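Local coordinates for SusD superfamily protein (PDB 3NQP) that probably binds glycans at the outer membrane of Bacteroides fragilis, as SusD and some of its relatives do, at residues T230-H235 with A390-M395; K404-V409 with L439-K444. One frame throughout, in Å; residues are numbered along the deposited sequence.

How the contacts relate
Following the chain from its N terminus, helix 228-241 comes first and supplies one half of contact 1. In that contact 154 residues separate segment 230-235 from segment 390-395, among them the strands 265-269, 338-344, 351-358 and 377-381, and helix 382-396 closes the long loop. Helix 399-414 follows directly and opens contact 2. Here 29 residues, 17 of them helical and including helix 420-423, separate the two segments. The two contacts are in series and neither nest nor cross. Their centres lie about 15 Å apart. They meet where Ala390 CB packs 3.8 Å from Tyr405 CB. Helices 382-396, 399-414 and 431-445 pack on one another, with helix 228-241 set against helix 382-396.

Contact 1: residues T230-H235 with A390-M395; sequences TIAKTH and AEIANM
The amine of Lys233 forms a salt bridge with Glu396 OE2, one residue beyond 390-395, while the root of the same lysine packs on Ile392. This is a helix-to-helix contact in the mostly helical SusD fold, whose sequence family belongs to the TPR clan. It joins helix 228-241 to helix 382-396. The CA atoms of Lys233 and Ile392 are 7.1 Å apart, close enough for the alanine and the backbone of helix 228-241 to meet the isoleucine end. All four side-chain torsions of Lys233 are extended (chi1 -163°). This carries NZ across to Glu396, at the end of helix 382-396.

Ile392 is the side chain that fills the gap. Its CG1 branch stands beside the backbone N (chi1 -69°). With chi2 extended (165°), the CD1 methyl is pushed out toward helix 228-241. There CD1 meets Ala232 CB at 3.8 Å. Its CG2 branch faces the lysine stem, with CG2 4.3 Å from Lys233 CG. The small side chain of Ala232 leaves room for the methyl between the helices.

Leu236, one turn further along helix 228-241, also touches Ile392. Tyr211 of helix 200-216 lies against Ala232. Glu391, next to Ile392, turns to other partners and bridges Lys216 and Arg458. The apolar seam is therefore short, and a charged pair borders it on the lysine side. At its centre, Ile392 CD1 rests 3.8 Å from the backbone N of Lys233 and 4.3 Å from Lys233 CB.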
loop_
_atom_site.group_PDB
_atom_site.type_symbol
_atom_site.label_atom_id
_atom_site.label_comp_id
_atom_site.label_asym_id
_atom_site.label_seq_id
_atom_site.Cartn_x
_atom_site.Cartn_y
_atom_site.Cartn_z
ATOM N N THR A 230 9.820 -15.572 13.115
ATOM C CA THR A 230 9.997 -15.160 14.518
ATOM C C THR A 230 10.417 -13.694 14.633
ATOM O O THR A 230 9.936 -12.972 15.502
ATOM C CB THR A 230 10.995 -16.081 15.274
ATOM O OG1 THR A 230 12.223 -16.201 14.544
ATOM C CG2 THR A 230 10.403 -17.459 15.467
ATOM N N ILE A 231 11.294 -13.257 13.736
ATOM C CA ILE A 231 11.763 -11.877 13.706
ATOM C C ILE A 231 10.611 -10.925 13.323
ATOM O O ILE A 231 10.406 -9.894 13.950
ATOM C CB ILE A 231 12.921 -11.720 12.722
ATOM C CG1 ILE A 231 14.140 -12.509 13.254
ATOM C CG2 ILE A 231 13.265 -10.214 12.471
ATOM C CD1 ILE A 231 15.308 -12.677 12.259
ATOM N N ALA A 232 9.873 -11.278 12.294
ATOM C CA ALA A 232 8.688 -10.478 11.887
ATOM C C ALA A 232 7.750 -10.338 13.060
ATOM O O ALA A 232 7.245 -9.243 13.346
ATOM C CB ALA A 232 7.986 -11.113 10.675
ATOM N N LYS A 233 7.519 -11.453 13.745
ATOM C CA LYS A 233 6.552 -11.514 14.832
ATOM C C LYS A 233 6.947 -10.632 15.985
ATOM O O LYS A 233 6.140 -9.916 16.541
ATOM C CB LYS A 233 6.399 -12.931 15.329
ATOM C CG LYS A 233 5.102 -13.124 16.176
ATOM C CD LYS A 233 4.986 -14.586 16.669
ATOM C CE LYS A 233 3.725 -14.829 17.510
ATOM N NZ LYS A 233 3.643 -16.294 17.950
ATOM N N THR A 234 8.221 -10.687 16.353
ATOM C CA THR A 234 8.700 -9.884 17.441
ATOM C C THR A 234 8.494 -8.401 17.129
ATOM O O THR A 234 8.115 -7.627 17.994
ATOM C CB THR A 234 10.209 -10.218 17.717
ATOM O OG1 THR A 234 10.272 -11.568 18.214
ATOM C CG2 THR A 234 10.840 -9.250 18.752
ATOM N N HIS A 235 8.795 -7.977 15.905
ATOM C CA HIS A 235 8.730 -6.558 15.581
ATOM C C HIS A 235 7.289 -6.103 15.491
ATOM O O HIS A 235 6.951 -5.017 15.977
ATOM C CB HIS A 235 9.573 -6.243 14.327
ATOM C CG HIS A 235 11.046 -6.267 14.613
ATOM N ND1 HIS A 235 11.649 -5.288 15.378
ATOM C CD2 HIS A 235 12.004 -7.197 14.360
ATOM C CE1 HIS A 235 12.932 -5.596 15.548
ATOM N NE2 HIS A 235 13.173 -6.750 14.944
ATOM N N ALA A 390 -1.917 -12.134 11.939
ATOM C CA ALA A 390 -2.805 -13.248 11.594
ATOM C C ALA A 390 -2.151 -14.204 10.565
ATOM O O ALA A 390 -2.258 -15.444 10.672
ATOM C CB ALA A 390 -4.148 -12.742 11.086
ATOM N N GLU A 391 -1.515 -13.621 9.549
ATOM C CA GLU A 391 -0.847 -14.414 8.533
ATOM C C GLU A 391 0.316 -15.221 9.141
ATOM O O GLU A 391 0.472 -16.390 8.826
ATOM C CB GLU A 391 -0.362 -13.528 7.396
ATOM C CG GLU A 391 0.265 -14.308 6.251
ATOM C CD GLU A 391 0.544 -13.438 5.059
ATOM O OE1 GLU A 391 -0.156 -12.405 4.943
ATOM O OE2 GLU A 391 1.452 -13.797 4.260
ATOM N N ILE A 392 1.083 -14.613 10.054
ATOM C CA ILE A 392 2.159 -15.336 10.761
ATOM C C ILE A 392 1.541 -16.498 11.567
ATOM O O ILE A 392 2.037 -17.637 11.509
ATOM C CB ILE A 392 2.986 -14.394 11.675
ATOM C CG1 ILE A 392 3.827 -13.414 10.826
ATOM C CG2 ILE A 392 3.879 -15.215 12.595
ATOM C CD1 ILE A 392 4.448 -12.152 11.619
ATOM N N ALA A 393 0.443 -16.216 12.279
ATOM C CA ALA A 393 -0.290 -17.225 13.032
ATOM C C ALA A 393 -0.679 -18.418 12.146
ATOM O O ALA A 393 -0.477 -19.595 12.501
ATOM C CB ALA A 393 -1.584 -16.588 13.712
ATOM N N ASN A 394 -1.223 -18.120 10.981
ATOM C CA ASN A 394 -1.590 -19.180 10.059
ATOM C C ASN A 394 -0.354 -20.041 9.710
ATOM O O ASN A 394 -0.475 -21.261 9.654
ATOM C CB ASN A 394 -2.257 -18.668 8.768
ATOM C CG ASN A 394 -3.039 -19.752 8.063
ATOM O OD1 ASN A 394 -3.484 -20.695 8.714
ATOM N ND2 ASN A 394 -3.236 -19.620 6.739
HETATM N N MSE A 395 0.816 -19.421 9.545
HETATM C CA MSE A 395 2.035 -20.181 9.239
HETATM C C MSE A 395 2.441 -21.082 10.409
HETATM O O MSE A 395 2.888 -22.212 10.202
HETATM C CB MSE A 395 3.226 -19.280 8.880
HETATM C CG MSE A 395 3.144 -18.595 7.539
HETATM SE SE MSE A 395 3.096 -19.764 6.053
HETATM C CE MSE A 395 4.929 -20.425 6.058
#

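Contact 2: residues K404-V409 with L439-K444; sequences KYINLV and LHEKDK
Glu441 reaches from helix 431-445 into the groove between Ile406 and Val409 of helix 399-414. Its CB points toward that helix and lies 4.8 Å from Ile406 CG2. The CA atoms of Glu441 and Ile406 are 7.1 Å apart. CG is anti to the backbone N (chi1 -153°) and comes 4.1 Å from Val409 CG1. The chain then bends at chi2 (59°), which turns the carboxylate across the helix face. CD follows at 4.6 Å from the same Val409 CG1.

At the tip the two oxygens part. OE1 lies 4.1 Å from Ile406 CG2, and OE2 lies 4.0 Å from Val409 CG1. These are van der Waals contacts with methyl groups. Both oxygens find their polar partners outside the two segments. OE1 forms a salt bridge with Arg410 NE, the residue right after Val409. OE2 forms one with Arg333 NH2. The acid is buried, and the two arginines probably keep it ionised. Its carboxylate is held from both oxygens, which should limit its rotation.

The contact is thus a buried acid with an apolar border, set in the helical part of the SusD fold. Ile406 also packs on Ala437 and Ile438, and Val409 on Glu445, so the seam follows helix 431-445 in both directions from Glu441. Helix 382-396 lies against both partners, through Leu389 on Tyr405 and through Trp384 and Leu387 on Lys442. Helix 452-458 packs on helix 431-445 through Leu439, and Arg333 comes from the start of helix 333-337, which leads into strand 338-344.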
loop_
_atom_site.group_PDB
_atom_site.type_symbol
_atom_site.label_atom_id
_atom_site.label_comp_id
_atom_site.label_asym_id
_atom_site.label_seq_id
_atom_site.Cartn_x
_atom_site.Cartn_y
_atom_site.Cartn_z
ATOM N N LYS A 404 -8.694 -14.575 16.157
ATOM C CA LYS A 404 -8.662 -13.418 17.045
ATOM C C LYS A 404 -8.413 -12.148 16.264
ATOM O O LYS A 404 -9.091 -11.151 16.448
ATOM C CB LYS A 404 -7.594 -13.585 18.136
ATOM C CG LYS A 404 -7.385 -12.401 19.107
ATOM C CD LYS A 404 -6.244 -12.678 20.094
ATOM C CE LYS A 404 -4.854 -12.594 19.411
ATOM N NZ LYS A 404 -3.743 -13.037 20.304
ATOM N N TYR A 405 -7.376 -12.150 15.455
ATOM C CA TYR A 405 -6.994 -10.917 14.755
ATOM C C TYR A 405 -8.011 -10.531 13.662
ATOM O O TYR A 405 -8.314 -9.357 13.484
ATOM C CB TYR A 405 -5.618 -11.096 14.152
ATOM C CG TYR A 405 -4.520 -10.993 15.179
ATOM C CD1 TYR A 405 -4.353 -9.833 15.916
ATOM C CD2 TYR A 405 -3.628 -12.026 15.394
ATOM C CE1 TYR A 405 -3.299 -9.705 16.845
ATOM C CE2 TYR A 405 -2.580 -11.898 16.327
ATOM C CZ TYR A 405 -2.430 -10.733 17.044
ATOM O OH TYR A 405 -1.404 -10.612 17.975
ATOM N N ILE A 406 -8.525 -11.513 12.919
ATOM C CA ILE A 406 -9.603 -11.242 11.955
ATOM C C ILE A 406 -10.819 -10.633 12.639
ATOM O O ILE A 406 -11.393 -9.671 12.148
ATOM C CB ILE A 406 -10.046 -12.501 11.185
ATOM C CG1 ILE A 406 -8.941 -12.960 10.227
ATOM C CG2 ILE A 406 -11.360 -12.235 10.391
ATOM C CD1 ILE A 406 -9.199 -14.402 9.637
ATOM N N ASN A 407 -11.214 -11.190 13.765
ATOM C CA ASN A 407 -12.389 -10.689 14.467
ATOM C C ASN A 407 -12.197 -9.326 15.132
ATOM O O ASN A 407 -13.164 -8.570 15.265
ATOM C CB ASN A 407 -12.914 -11.725 15.456
ATOM C CG ASN A 407 -13.576 -12.914 14.758
ATOM O OD1 ASN A 407 -14.311 -12.738 13.772
ATOM N ND2 ASN A 407 -13.326 -14.134 15.272
ATOM N N LEU A 408 -10.983 -9.000 15.559
ATOM C CA LEU A 408 -10.702 -7.653 16.012
ATOM C C LEU A 408 -11.037 -6.646 14.891
ATOM O O LEU A 408 -11.734 -5.673 15.122
ATOM C CB LEU A 408 -9.221 -7.484 16.381
ATOM C CG LEU A 408 -8.848 -7.873 17.803
ATOM C CD1 LEU A 408 -7.293 -7.926 17.955
ATOM C CD2 LEU A 408 -9.515 -6.943 18.842
ATOM N N VAL A 409 -10.550 -6.911 13.676
ATOM C CA VAL A 409 -10.822 -6.016 12.537
ATOM C C VAL A 409 -12.291 -6.017 12.144
ATOM O O VAL A 409 -12.870 -4.932 11.959
ATOM C CB VAL A 409 -9.922 -6.365 11.349
ATOM C CG1 VAL A 409 -10.237 -5.463 10.161
ATOM C CG2 VAL A 409 -8.428 -6.310 11.814
ATOM N N LEU A 439 -6.754 -12.742 3.519
ATOM C CA LEU A 439 -6.743 -11.979 2.256
ATOM C C LEU A 439 -8.015 -11.184 2.092
ATOM O O LEU A 439 -7.983 -10.011 1.765
ATOM C CB LEU A 439 -6.530 -12.892 1.030
ATOM C CG LEU A 439 -6.763 -12.295 -0.394
ATOM C CD1 LEU A 439 -5.675 -11.362 -0.747
ATOM C CD2 LEU A 439 -6.876 -13.441 -1.447
ATOM N N HIS A 440 -9.151 -11.830 2.320
ATOM C CA HIS A 440 -10.430 -11.180 2.032
ATOM C C HIS A 440 -10.731 -10.081 3.055
ATOM O O HIS A 440 -11.398 -9.142 2.729
ATOM C CB HIS A 440 -11.566 -12.195 1.935
ATOM C CG HIS A 440 -11.488 -13.079 0.719
ATOM N ND1 HIS A 440 -12.057 -14.341 0.672
ATOM C CD2 HIS A 440 -10.869 -12.901 -0.476
ATOM C CE1 HIS A 440 -11.805 -14.880 -0.510
ATOM N NE2 HIS A 440 -11.098 -14.028 -1.228
ATOM N N GLU A 441 -10.180 -10.197 4.269
ATOM C CA GLU A 441 -10.268 -9.110 5.233
ATOM C C GLU A 441 -9.369 -7.933 4.840
ATOM O O GLU A 441 -9.755 -6.797 4.965
ATOM C CB GLU A 441 -9.940 -9.618 6.646
ATOM C CG GLU A 441 -10.615 -8.789 7.755
ATOM C CD GLU A 441 -12.108 -8.770 7.664
ATOM O OE1 GLU A 441 -12.695 -9.820 7.330
ATOM O OE2 GLU A 441 -12.679 -7.691 7.881
ATOM N N LYS A 442 -8.145 -8.211 4.398
ATOM C CA LYS A 442 -7.289 -7.171 3.805
ATOM C C LYS A 442 -7.945 -6.523 2.577
ATOM O O LYS A 442 -7.833 -5.322 2.394
ATOM C CB LYS A 442 -5.918 -7.743 3.435
ATOM C CG LYS A 442 -5.045 -7.989 4.656
ATOM C CD LYS A 442 -3.538 -8.207 4.318
ATOM C CE LYS A 442 -2.881 -6.855 3.975
ATOM N NZ LYS A 442 -1.387 -7.020 3.733
ATOM N N ASP A 443 -8.635 -7.319 1.765
ATOM C CA ASP A 443 -9.297 -6.817 0.562
ATOM C C ASP A 443 -10.350 -5.777 0.903
ATOM O O ASP A 443 -10.552 -4.836 0.159
ATOM C CB ASP A 443 -10.011 -7.965 -0.195
ATOM C CG ASP A 443 -9.063 -8.830 -1.000
ATOM O OD1 ASP A 443 -7.866 -8.450 -1.152
ATOM O OD2 ASP A 443 -9.528 -9.922 -1.431
ATOM N N LYS A 444 -11.065 -6.006 1.994
ATOM C CA LYS A 444 -12.054 -5.065 2.492
ATOM C C LYS A 444 -11.480 -3.882 3.268
ATOM O O LYS A 444 -11.992 -2.743 3.151
ATOM C CB LYS A 444 -13.046 -5.771 3.371
ATOM C CG LYS A 444 -13.993 -6.682 2.652
ATOM C CD LYS A 444 -14.824 -7.425 3.704
ATOM C CE LYS A 444 -15.597 -8.528 3.051
ATOM N NZ LYS A 444 -16.540 -9.142 3.994
#